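Side-chain contacts in fatty acid synthase 1, isoform A (Drosophila melanogaster, PDB 6FN6), which probably builds long-chain saturated fatty acids from acetyl-CoA and malonyl-CoA with NADPH, this chain being its modifying region of dehydratase, enoylreductase and ketoreductase: residues G162-V167 with M174-Q179; V427-Q432 with L536-I541; S869-Q874 with F880-S885; Y1041-S1046 with E1086-S1091. All blocks are in the same frame, centred on the assembly; numbering follows the deposited sequence.

Interaction 1 (G162-V167 with M174-Q179); sequences GKLQWV and MDTMLQ
Leu164 makes the direct side-chain contacts of its segment, spreading its two methyls against adjacent residues of one helix. CD1 meets Met177 CG at 3.5 Å; the two side chains cross nearly at right angles, and the methyl touches CG, near the root of the thioether chain, not the sulfur. The same CD1 lies 3.8 Å from Thr176 OG1, and Leu164 and Thr176 run past one another in opposite directions. With OG1 set between its own backbone N and carbonyl carbon (chi1 54°), Thr176 can reach back to the carbonyl of Phe173, one turn earlier. A water also bridges the two segments, donating to Gln165 O at 2.8 Å and to Thr176 OG1 at 3.0 Å. An alanine here lacks both methyls, which is likely to open a gap beside Thr176 and Met177, between strand and helix. Farther out, strand 161-164 is flanked by the strands at 152-155 and 223-228, while Met177 also packs on strands 233-236 and 239-248. The packing of helix against curved strands is typical of a hotdog fold, here the predicted C-terminal one of the dehydratase, whose helix also bears Asp175, the predicted proton donor.

Interaction 2 (V427-Q432 with L536-I541); sequences VAVQEQ and LEKDLI
Lys538 meets the flat peptide carbonyl of Val429 from outside its plane: NZ sits 3.0 Å from Val429 O, tilted 24° from the carbonyl plane, with a C=O...N angle of 128°. This hydrogen bond is the sole one joining the two segments. The lysine chain is extended beyond CG and reaches across to the strand backbone, its CE passing 3.8 Å from Ala428 O and its CD 3.9 Å from Val429 CA, so the aliphatic part packs while the ammonium group bonds. NZ has a second acceptor in the side chain of Gln535, so two oxygens fix the end of the chain. Next to this polar link, Val429 and Leu540 meet tip to tip. With CG1 anti to its backbone N (chi1 172°), the valine offers that one methyl to the forked end of the leucine, 3.8 Å from Leu540 CD1 and the same from Leu540 CD2. Val429 and Gln430 form a classic beta bulge opposite Leu442. On the other side, Lys538 lies within the type I turn from Leu536 to Asp539 that follows helix 530-536. The contact thus joins strand 426-433, probably of the non-catalytic methyltransferase-like fold, to the pseudo-ketoreductase loop before strand 542-546; strand 438-445 runs beside Val429, and its Arg444 touches both Val429 and Leu540.

Interaction 3 (S869-Q874 with F880-S885); sequences SVFNDQ and FRFMAS
Phe882 holds its ring anti to the backbone N (chi1 -179°) and so extends from the helix toward the strand, while Phe871 keeps its CG beside its own N (chi1 -62°) and points its ring back at the helix. The two side chains cross at about a right angle. Their rings meet obliquely, with centroids 5.7 Å apart and planes inclined at 54°. The touching is done by the far end of one ring and the root of the other, Phe871 CZ lying 3.9 Å from both CG and CB of Phe882. Two residues back along the strand, Ser869 meets the same ring farther out, on its CD2-CE2 side, its OG 3.7 Å from Phe882 CE2. A serine in place of Phe882 would probably leave the end of the Phe871 ring without its aromatic partner and open a gap over Ser869. Lys887 and His888, in the loop that follows, also touch Phe882, and Phe871 packs on Val892. Strand 868-872, helix 876-885 and the parallel strand 891-895 thus form a beta-alpha-beta crossover, in a domain of the zinc-binding dehydrogenase family that corresponds to the enoylreductase.

Interaction 4 (Y1041-S1046 with E1086-S1091); sequences YLDQFS and EQRQVS
Asp1043 and Arg1088 form the close-packed centre of this helix pair, the two side chains lying antiparallel alongside one another. Arg1088 NH1 donates to Asp1043 OD1 at 2.6 Å, with an angle of 152° at the hydrogen, which makes a salt bridge through a single pair of atoms. The partner comes on the anti side of OD1, and the carboxylate and guanidinium planes are 74° apart, far from the coplanar two-pronged pairing. A bend at chi3 (61°) turns the arginine's end over toward helix 1034-1049, where Ser1046 OG lies 3.3 Å from the same NH1. The other side of the contact is quite different: Gln1044 points away from the second helix, and Val1090 and Ser1091 lie exposed where helix 1072-1090 ends. Around the buried pair, further partners hold both groups. Asp1043 OD1 has a second salt bridge, to Arg1047, while Arg1088 NE bonds to the carbonyl of Pro1094 and its cation lies against the ring of Phe1056. Chemically, this amounts to one carboxylate shared by two arginines inside the ketoreductase domain; their positive charges would be expected to favour its ionised form, and the ion pair ties two helices distant in sequence.

The four contacts follow one another along the chain without touching, each in a different part of the modifying region. Only interaction 1 lies near a predicted catalytic residue: the side chain of Thr176 is about 8 Å from that of His24, the predicted proton acceptor of the dehydratase, and its helix carries the predicted donor. Interactions 2 and 4 are the closest pair, with nearest atoms about 16 Å apart and centres about 34 Å apart, on the same side of the chain's centre. Interaction 3 lies about 49 Å from interaction 1, 58 Å from interaction 2 and 51 Å from interaction 4, between centres. Methyl packing, a lysine-carbonyl bond, oblique rings and a salt bridge thus appear in four separate places of the chain.

Interaction 1 (G162-V167 with M174-Q179)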
# COMPACT_ATOMS: atom_id res chain seq x y z
N GLY A 162 5.00 -16.11 -33.04
CA GLY A 162 6.14 -15.72 -33.85
C GLY A 162 7.37 -16.53 -33.52
O GLY A 162 7.28 -17.57 -32.85
N LYS A 163 8.53 -16.07 -33.98
CA LYS A 163 9.78 -16.77 -33.74
C LYS A 163 10.93 -15.80 -33.43
O LYS A 163 11.01 -14.71 -34.00
CB LYS A 163 10.13 -17.65 -34.93
CG LYS A 163 9.17 -18.81 -35.13
CD LYS A 163 9.90 -20.13 -35.36
CE LYS A 163 9.02 -21.31 -34.99
NZ LYS A 163 7.71 -21.29 -35.71
N LEU A 164 11.80 -16.21 -32.52
CA LEU A 164 12.96 -15.42 -32.13
C LEU A 164 14.23 -16.23 -32.32
O LEU A 164 14.28 -17.41 -31.97
CB LEU A 164 12.83 -14.97 -30.67
CG LEU A 164 11.44 -14.52 -30.21
CD1 LEU A 164 11.40 -14.32 -28.71
CD2 LEU A 164 11.03 -13.25 -30.94
N GLN A 165 15.27 -15.61 -32.87
CA GLN A 165 16.52 -16.31 -33.11
C GLN A 165 17.33 -16.41 -31.82
O GLN A 165 17.05 -15.70 -30.85
CB GLN A 165 17.35 -15.60 -34.19
CG GLN A 165 17.75 -14.18 -33.86
CD GLN A 165 18.49 -13.51 -35.01
OE1 GLN A 165 18.19 -13.75 -36.17
NE2 GLN A 165 19.46 -12.67 -34.68
N TRP A 166 18.30 -17.32 -31.80
CA TRP A 166 19.16 -17.51 -30.64
C TRP A 166 20.63 -17.41 -31.04
O TRP A 166 21.11 -18.20 -31.86
CB TRP A 166 18.89 -18.87 -29.99
CG TRP A 166 19.84 -19.17 -28.87
CD1 TRP A 166 20.88 -20.06 -28.90
CD2 TRP A 166 19.84 -18.58 -27.57
NE1 TRP A 166 21.52 -20.06 -27.68
CE2 TRP A 166 20.90 -19.16 -26.85
CE3 TRP A 166 19.04 -17.62 -26.94
CZ2 TRP A 166 21.19 -18.81 -25.53
CZ3 TRP A 166 19.33 -17.27 -25.63
CH2 TRP A 166 20.39 -17.86 -24.95
N VAL A 167 21.33 -16.44 -30.47
CA VAL A 167 22.74 -16.23 -30.77
C VAL A 167 23.57 -16.31 -29.49
O VAL A 167 24.55 -15.57 -29.34
CB VAL A 167 22.96 -14.88 -31.48
CG1 VAL A 167 22.27 -14.88 -32.84
CG2 VAL A 167 22.45 -13.72 -30.63
N MET A 174 15.90 -12.03 -24.67
CA MET A 174 14.81 -11.61 -23.80
C MET A 174 14.27 -10.25 -24.24
O MET A 174 13.09 -9.97 -24.09
CB MET A 174 15.27 -11.56 -22.34
CG MET A 174 15.37 -12.95 -21.70
SD MET A 174 15.41 -12.95 -19.89
CE MET A 174 17.01 -12.20 -19.57
N ASP A 175 15.14 -9.41 -24.81
CA ASP A 175 14.69 -8.12 -25.33
C ASP A 175 13.71 -8.29 -26.48
O ASP A 175 12.70 -7.61 -26.55
CB ASP A 175 15.88 -7.27 -25.78
CG ASP A 175 15.47 -5.88 -26.21
OD1 ASP A 175 14.72 -5.22 -25.46
OD2 ASP A 175 15.90 -5.43 -27.30
N THR A 176 14.02 -9.21 -27.40
CA THR A 176 13.14 -9.45 -28.54
C THR A 176 11.77 -9.95 -28.08
O THR A 176 10.78 -9.78 -28.78
CB THR A 176 13.76 -10.46 -29.54
OG1 THR A 176 14.12 -11.67 -28.86
CG2 THR A 176 14.99 -9.86 -30.20
N MET A 177 11.72 -10.59 -26.91
CA MET A 177 10.45 -10.98 -26.32
C MET A 177 9.63 -9.74 -25.95
O MET A 177 8.41 -9.73 -26.08
CB MET A 177 10.66 -11.86 -25.08
CG MET A 177 11.37 -13.18 -25.37
SD MET A 177 11.55 -14.21 -23.90
CE MET A 177 9.84 -14.53 -23.48
N LEU A 178 10.31 -8.70 -25.47
CA LEU A 178 9.65 -7.44 -25.14
C LEU A 178 9.25 -6.70 -26.41
O LEU A 178 8.18 -6.09 -26.47
CB LEU A 178 10.54 -6.56 -24.27
CG LEU A 178 11.10 -7.17 -22.99
CD1 LEU A 178 11.79 -6.10 -22.15
CD2 LEU A 178 10.01 -7.86 -22.19
N GLN A 179 10.12 -6.74 -27.41
CA GLN A 179 9.82 -6.15 -28.70
C GLN A 179 8.53 -6.78 -29.23
O GLN A 179 7.65 -6.09 -29.74
CB GLN A 179 10.96 -6.37 -29.69
CG GLN A 179 12.28 -5.76 -29.29
CD GLN A 179 13.37 -6.05 -30.29
OE1 GLN A 179 13.12 -6.63 -31.34
NE2 GLN A 179 14.60 -5.67 -29.96
O HOH W 1 16.34 -13.02 -30.42

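Interaction 2 (V427-Q432 with L536-I541)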
# COMPACT_ATOMS: atom_id res chain seq x y z
N VAL A 427 24.77 44.13 -71.65
CA VAL A 427 23.36 44.09 -72.02
C VAL A 427 22.53 43.77 -70.78
O VAL A 427 22.96 43.02 -69.90
CB VAL A 427 23.10 43.06 -73.14
CG1 VAL A 427 23.34 41.64 -72.64
CG2 VAL A 427 21.69 43.21 -73.69
N ALA A 428 21.33 44.34 -70.70
CA ALA A 428 20.46 44.05 -69.57
C ALA A 428 19.77 42.72 -69.81
O ALA A 428 18.84 42.61 -70.62
CB ALA A 428 19.44 45.16 -69.39
N VAL A 429 20.23 41.70 -69.10
CA VAL A 429 19.67 40.36 -69.22
C VAL A 429 18.28 40.34 -68.62
O VAL A 429 17.35 39.81 -69.22
CB VAL A 429 20.59 39.32 -68.55
CG1 VAL A 429 19.91 37.95 -68.51
CG2 VAL A 429 21.91 39.23 -69.29
N GLN A 430 18.14 40.92 -67.43
CA GLN A 430 16.83 41.01 -66.78
C GLN A 430 16.61 42.39 -66.19
O GLN A 430 17.55 43.08 -65.80
CB GLN A 430 16.70 39.95 -65.68
CG GLN A 430 16.51 38.53 -66.19
CD GLN A 430 15.82 37.63 -65.18
OE1 GLN A 430 15.06 36.74 -65.56
NE2 GLN A 430 16.08 37.85 -63.90
N GLU A 431 15.34 42.79 -66.12
CA GLU A 431 14.94 44.01 -65.44
C GLU A 431 13.72 43.75 -64.58
O GLU A 431 12.62 43.54 -65.10
CB GLU A 431 14.66 45.14 -66.43
CG GLU A 431 15.90 45.74 -67.06
CD GLU A 431 15.57 46.74 -68.15
OE1 GLU A 431 14.37 47.07 -68.32
OE2 GLU A 431 16.50 47.21 -68.83
N GLN A 432 13.91 43.75 -63.27
CA GLN A 432 12.82 43.51 -62.33
C GLN A 432 12.54 44.76 -61.52
O GLN A 432 13.44 45.35 -60.92
CB GLN A 432 13.15 42.33 -61.40
CG GLN A 432 12.14 42.11 -60.28
CD GLN A 432 10.73 41.88 -60.80
OE1 GLN A 432 10.47 40.88 -61.48
NE2 GLN A 432 9.82 42.79 -60.47
N LEU A 536 19.01 35.68 -77.70
CA LEU A 536 20.01 34.63 -77.70
C LEU A 536 21.41 35.22 -77.57
O LEU A 536 22.37 34.50 -77.31
CB LEU A 536 19.90 33.80 -78.98
CG LEU A 536 18.55 33.11 -79.19
CD1 LEU A 536 18.54 32.34 -80.50
CD2 LEU A 536 18.20 32.19 -78.03
N GLU A 537 21.52 36.54 -77.73
CA GLU A 537 22.78 37.24 -77.53
C GLU A 537 23.13 37.33 -76.05
O GLU A 537 24.22 37.77 -75.69
CB GLU A 537 22.72 38.64 -78.15
CG GLU A 537 23.02 38.67 -79.63
CD GLU A 537 22.86 40.05 -80.22
OE1 GLU A 537 22.88 40.18 -81.47
OE2 GLU A 537 22.70 41.02 -79.44
N LYS A 538 22.19 36.93 -75.19
CA LYS A 538 22.42 36.89 -73.75
C LYS A 538 23.13 35.61 -73.34
O LYS A 538 23.80 35.55 -72.31
CB LYS A 538 21.10 37.01 -73.00
CG LYS A 538 20.28 38.22 -73.40
CD LYS A 538 19.09 38.39 -72.49
CE LYS A 538 18.25 39.59 -72.89
NZ LYS A 538 16.93 39.58 -72.19
N ASP A 539 22.99 34.58 -74.18
CA ASP A 539 23.65 33.30 -73.97
C ASP A 539 23.15 32.62 -72.69
O ASP A 539 23.92 32.01 -71.95
CB ASP A 539 25.17 33.49 -73.91
CG ASP A 539 25.93 32.21 -74.20
OD1 ASP A 539 25.43 31.39 -74.99
OD2 ASP A 539 27.03 32.04 -73.64
N LEU A 540 21.85 32.74 -72.44
CA LEU A 540 21.20 32.04 -71.33
C LEU A 540 20.88 30.61 -71.76
O LEU A 540 20.48 30.38 -72.90
CB LEU A 540 19.92 32.76 -70.90
CG LEU A 540 20.05 34.24 -70.53
CD1 LEU A 540 18.69 34.81 -70.17
CD2 LEU A 540 21.04 34.44 -69.39
N ILE A 541 21.06 29.65 -70.86
CA ILE A 541 20.82 28.26 -71.22
C ILE A 541 19.32 27.99 -71.30
O ILE A 541 18.89 27.08 -72.01
CB ILE A 541 21.51 27.29 -70.24
CG1 ILE A 541 20.93 27.40 -68.83
CG2 ILE A 541 23.00 27.55 -70.20
CD1 ILE A 541 21.26 26.21 -67.95

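Interaction 3 (S869-Q874 with F880-S885)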
# COMPACT_ATOMS: atom_id res chain seq x y z
N SER A 869 -10.97 33.38 -14.21
CA SER A 869 -9.87 34.12 -14.81
C SER A 869 -9.98 33.94 -16.31
O SER A 869 -9.53 32.94 -16.86
CB SER A 869 -8.51 33.62 -14.29
OG SER A 869 -8.48 33.62 -12.87
N VAL A 870 -10.63 34.90 -16.96
CA VAL A 870 -11.02 34.75 -18.36
C VAL A 870 -9.93 35.20 -19.31
O VAL A 870 -9.25 36.20 -19.08
CB VAL A 870 -12.33 35.51 -18.64
CG1 VAL A 870 -12.86 35.17 -20.03
CG2 VAL A 870 -13.37 35.21 -17.57
N PHE A 871 -9.77 34.44 -20.40
CA PHE A 871 -8.85 34.80 -21.47
C PHE A 871 -9.57 34.68 -22.81
O PHE A 871 -10.38 33.78 -23.00
CB PHE A 871 -7.61 33.89 -21.45
CG PHE A 871 -6.80 34.00 -20.19
CD1 PHE A 871 -7.16 33.28 -19.06
CD2 PHE A 871 -5.68 34.81 -20.13
CE1 PHE A 871 -6.41 33.38 -17.90
CE2 PHE A 871 -4.94 34.91 -18.98
CZ PHE A 871 -5.30 34.19 -17.86
N ASN A 872 -9.28 35.58 -23.75
CA ASN A 872 -9.94 35.53 -25.06
C ASN A 872 -9.22 34.55 -25.98
O ASN A 872 -8.21 33.95 -25.60
CB ASN A 872 -10.00 36.92 -25.70
CG ASN A 872 -8.64 37.57 -25.84
OD1 ASN A 872 -7.62 36.89 -25.92
ND2 ASN A 872 -8.62 38.90 -25.87
N ASP A 873 -9.75 34.37 -27.18
CA ASP A 873 -9.27 33.33 -28.10
C ASP A 873 -7.80 33.49 -28.46
O ASP A 873 -7.16 32.53 -28.88
CB ASP A 873 -10.12 33.31 -29.37
CG ASP A 873 -10.26 34.68 -30.01
OD1 ASP A 873 -9.93 35.69 -29.35
OD2 ASP A 873 -10.69 34.74 -31.18
N GLN A 874 -7.27 34.70 -28.30
CA GLN A 874 -5.88 34.97 -28.67
C GLN A 874 -4.91 34.68 -27.52
O GLN A 874 -3.73 34.45 -27.74
CB GLN A 874 -5.72 36.43 -29.10
CG GLN A 874 -6.49 36.79 -30.37
CD GLN A 874 -6.09 35.94 -31.56
OE1 GLN A 874 -4.99 35.39 -31.60
NE2 GLN A 874 -6.98 35.83 -32.54
N PHE A 880 -3.07 28.96 -20.43
CA PHE A 880 -2.47 27.71 -19.98
C PHE A 880 -1.32 27.93 -19.00
O PHE A 880 -1.27 27.31 -17.94
CB PHE A 880 -1.97 26.90 -21.18
CG PHE A 880 -3.01 25.99 -21.77
CD1 PHE A 880 -4.02 26.49 -22.56
CD2 PHE A 880 -2.96 24.63 -21.53
CE1 PHE A 880 -4.98 25.65 -23.10
CE2 PHE A 880 -3.91 23.79 -22.07
CZ PHE A 880 -4.92 24.30 -22.86
N ARG A 881 -0.39 28.81 -19.37
CA ARG A 881 0.75 29.12 -18.50
C ARG A 881 0.27 29.64 -17.15
O ARG A 881 0.91 29.39 -16.13
CB ARG A 881 1.68 30.13 -19.17
CG ARG A 881 2.46 29.55 -20.34
CD ARG A 881 3.51 30.51 -20.87
NE ARG A 881 4.26 29.92 -21.97
CZ ARG A 881 5.25 29.04 -21.82
NH1 ARG A 881 5.61 28.64 -20.60
NH2 ARG A 881 5.88 28.56 -22.88
N PHE A 882 -0.84 30.36 -17.16
CA PHE A 882 -1.38 30.94 -15.94
C PHE A 882 -1.91 29.86 -15.00
O PHE A 882 -1.74 29.96 -13.78
CB PHE A 882 -2.50 31.93 -16.27
CG PHE A 882 -3.10 32.59 -15.06
CD1 PHE A 882 -2.42 33.58 -14.38
CD2 PHE A 882 -4.36 32.22 -14.61
CE1 PHE A 882 -2.97 34.19 -13.27
CE2 PHE A 882 -4.92 32.82 -13.50
CZ PHE A 882 -4.23 33.80 -12.83
N MET A 883 -2.54 28.83 -15.55
CA MET A 883 -3.07 27.76 -14.72
C MET A 883 -1.94 26.88 -14.21
O MET A 883 -1.99 26.39 -13.08
CB MET A 883 -4.09 26.91 -15.49
CG MET A 883 -4.79 25.89 -14.61
SD MET A 883 -6.20 25.07 -15.38
CE MET A 883 -6.82 24.14 -13.99
N ALA A 884 -0.93 26.68 -15.03
CA ALA A 884 0.22 25.86 -14.66
C ALA A 884 0.92 26.44 -13.43
O ALA A 884 1.40 25.70 -12.58
CB ALA A 884 1.20 25.75 -15.82
N SER A 885 0.97 27.77 -13.35
CA SER A 885 1.66 28.45 -12.26
C SER A 885 1.07 28.05 -10.91
O SER A 885 1.80 27.71 -9.98
CB SER A 885 1.59 29.96 -12.44
OG SER A 885 0.25 30.42 -12.36

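Interaction 4 (Y1041-S1046 with E1086-S1091)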
# COMPACT_ATOMS: atom_id res chain seq x y z
N TYR A 1041 -3.03 9.07 -69.83
CA TYR A 1041 -4.36 8.51 -70.02
C TYR A 1041 -5.27 8.78 -68.82
O TYR A 1041 -6.45 9.07 -68.99
CB TYR A 1041 -4.27 7.00 -70.27
CG TYR A 1041 -3.73 6.62 -71.64
CD1 TYR A 1041 -4.06 7.36 -72.77
CD2 TYR A 1041 -2.90 5.52 -71.80
CE1 TYR A 1041 -3.57 7.01 -74.02
CE2 TYR A 1041 -2.40 5.17 -73.04
CZ TYR A 1041 -2.74 5.91 -74.14
OH TYR A 1041 -2.24 5.56 -75.38
N LEU A 1042 -4.72 8.66 -67.61
CA LEU A 1042 -5.49 8.98 -66.41
C LEU A 1042 -5.97 10.42 -66.45
O LEU A 1042 -7.11 10.72 -66.09
CB LEU A 1042 -4.65 8.73 -65.15
CG LEU A 1042 -4.45 7.26 -64.77
CD1 LEU A 1042 -3.39 7.12 -63.68
CD2 LEU A 1042 -5.76 6.64 -64.32
N ASP A 1043 -5.09 11.32 -66.89
CA ASP A 1043 -5.45 12.72 -67.06
C ASP A 1043 -6.60 12.85 -68.03
O ASP A 1043 -7.61 13.50 -67.75
CB ASP A 1043 -4.25 13.53 -67.56
CG ASP A 1043 -4.65 14.88 -68.12
OD1 ASP A 1043 -5.62 15.48 -67.61
OD2 ASP A 1043 -3.99 15.35 -69.08
N GLN A 1044 -6.46 12.20 -69.18
CA GLN A 1044 -7.41 12.34 -70.28
C GLN A 1044 -8.82 11.87 -69.90
O GLN A 1044 -9.79 12.59 -70.10
CB GLN A 1044 -6.90 11.54 -71.48
CG GLN A 1044 -7.86 11.44 -72.66
CD GLN A 1044 -7.26 10.65 -73.81
OE1 GLN A 1044 -6.05 10.41 -73.86
NE2 GLN A 1044 -8.11 10.22 -74.73
N PHE A 1045 -8.91 10.68 -69.32
CA PHE A 1045 -10.21 10.06 -69.06
C PHE A 1045 -10.87 10.55 -67.77
O PHE A 1045 -12.09 10.50 -67.64
CB PHE A 1045 -10.06 8.54 -69.00
CG PHE A 1045 -9.69 7.92 -70.32
CD1 PHE A 1045 -10.59 7.90 -71.37
CD2 PHE A 1045 -8.44 7.35 -70.51
CE1 PHE A 1045 -10.26 7.33 -72.58
CE2 PHE A 1045 -8.10 6.78 -71.72
CZ PHE A 1045 -9.01 6.78 -72.75
N SER A 1046 -10.07 11.03 -66.82
CA SER A 1046 -10.61 11.55 -65.58
C SER A 1046 -11.44 12.80 -65.86
O SER A 1046 -12.42 13.08 -65.17
CB SER A 1046 -9.50 11.87 -64.57
OG SER A 1046 -8.62 12.87 -65.06
N GLU A 1086 0.29 21.36 -66.00
CA GLU A 1086 0.13 22.71 -66.50
C GLU A 1086 -1.04 22.77 -67.48
O GLU A 1086 -1.90 23.65 -67.38
CB GLU A 1086 1.41 23.19 -67.20
CG GLU A 1086 1.36 24.65 -67.63
CD GLU A 1086 2.57 25.07 -68.44
OE1 GLU A 1086 3.19 24.21 -69.09
OE2 GLU A 1086 2.90 26.28 -68.43
N GLN A 1087 -1.07 21.83 -68.40
CA GLN A 1087 -2.11 21.78 -69.42
C GLN A 1087 -3.47 21.60 -68.77
O GLN A 1087 -4.45 22.23 -69.17
CB GLN A 1087 -1.83 20.65 -70.41
CG GLN A 1087 -0.69 20.93 -71.38
CD GLN A 1087 -1.01 22.04 -72.36
OE1 GLN A 1087 -0.84 23.23 -72.05
NE2 GLN A 1087 -1.47 21.67 -73.54
N ARG A 1088 -3.54 20.72 -67.77
CA ARG A 1088 -4.78 20.47 -67.05
C ARG A 1088 -5.34 21.78 -66.48
O ARG A 1088 -6.53 22.07 -66.63
CB ARG A 1088 -4.55 19.45 -65.94
CG ARG A 1088 -4.55 18.00 -66.41
CD ARG A 1088 -4.34 17.03 -65.25
NE ARG A 1088 -5.41 17.13 -64.25
CZ ARG A 1088 -6.55 16.45 -64.29
NH1 ARG A 1088 -6.79 15.59 -65.27
NH2 ARG A 1088 -7.46 16.63 -63.34
N GLN A 1089 -4.49 22.56 -65.82
CA GLN A 1089 -4.92 23.82 -65.24
C GLN A 1089 -5.38 24.81 -66.31
O GLN A 1089 -6.34 25.55 -66.10
CB GLN A 1089 -3.80 24.46 -64.41
CG GLN A 1089 -3.55 23.78 -63.08
CD GLN A 1089 -2.88 24.70 -62.07
OE1 GLN A 1089 -2.90 25.92 -62.22
NE2 GLN A 1089 -2.29 24.11 -61.04
N VAL A 1090 -4.69 24.82 -67.45
CA VAL A 1090 -5.08 25.67 -68.56
C VAL A 1090 -6.53 25.37 -68.92
O VAL A 1090 -7.35 26.28 -69.07
CB VAL A 1090 -4.15 25.48 -69.78
CG1 VAL A 1090 -4.72 26.18 -71.02
CG2 VAL A 1090 -2.76 25.99 -69.47
N SER A 1091 -6.85 24.09 -69.03
CA SER A 1091 -8.19 23.66 -69.41
C SER A 1091 -9.14 23.60 -68.20
O SER A 1091 -10.21 23.00 -68.28
CB SER A 1091 -8.14 22.29 -70.09
OG SER A 1091 -7.33 22.33 -71.26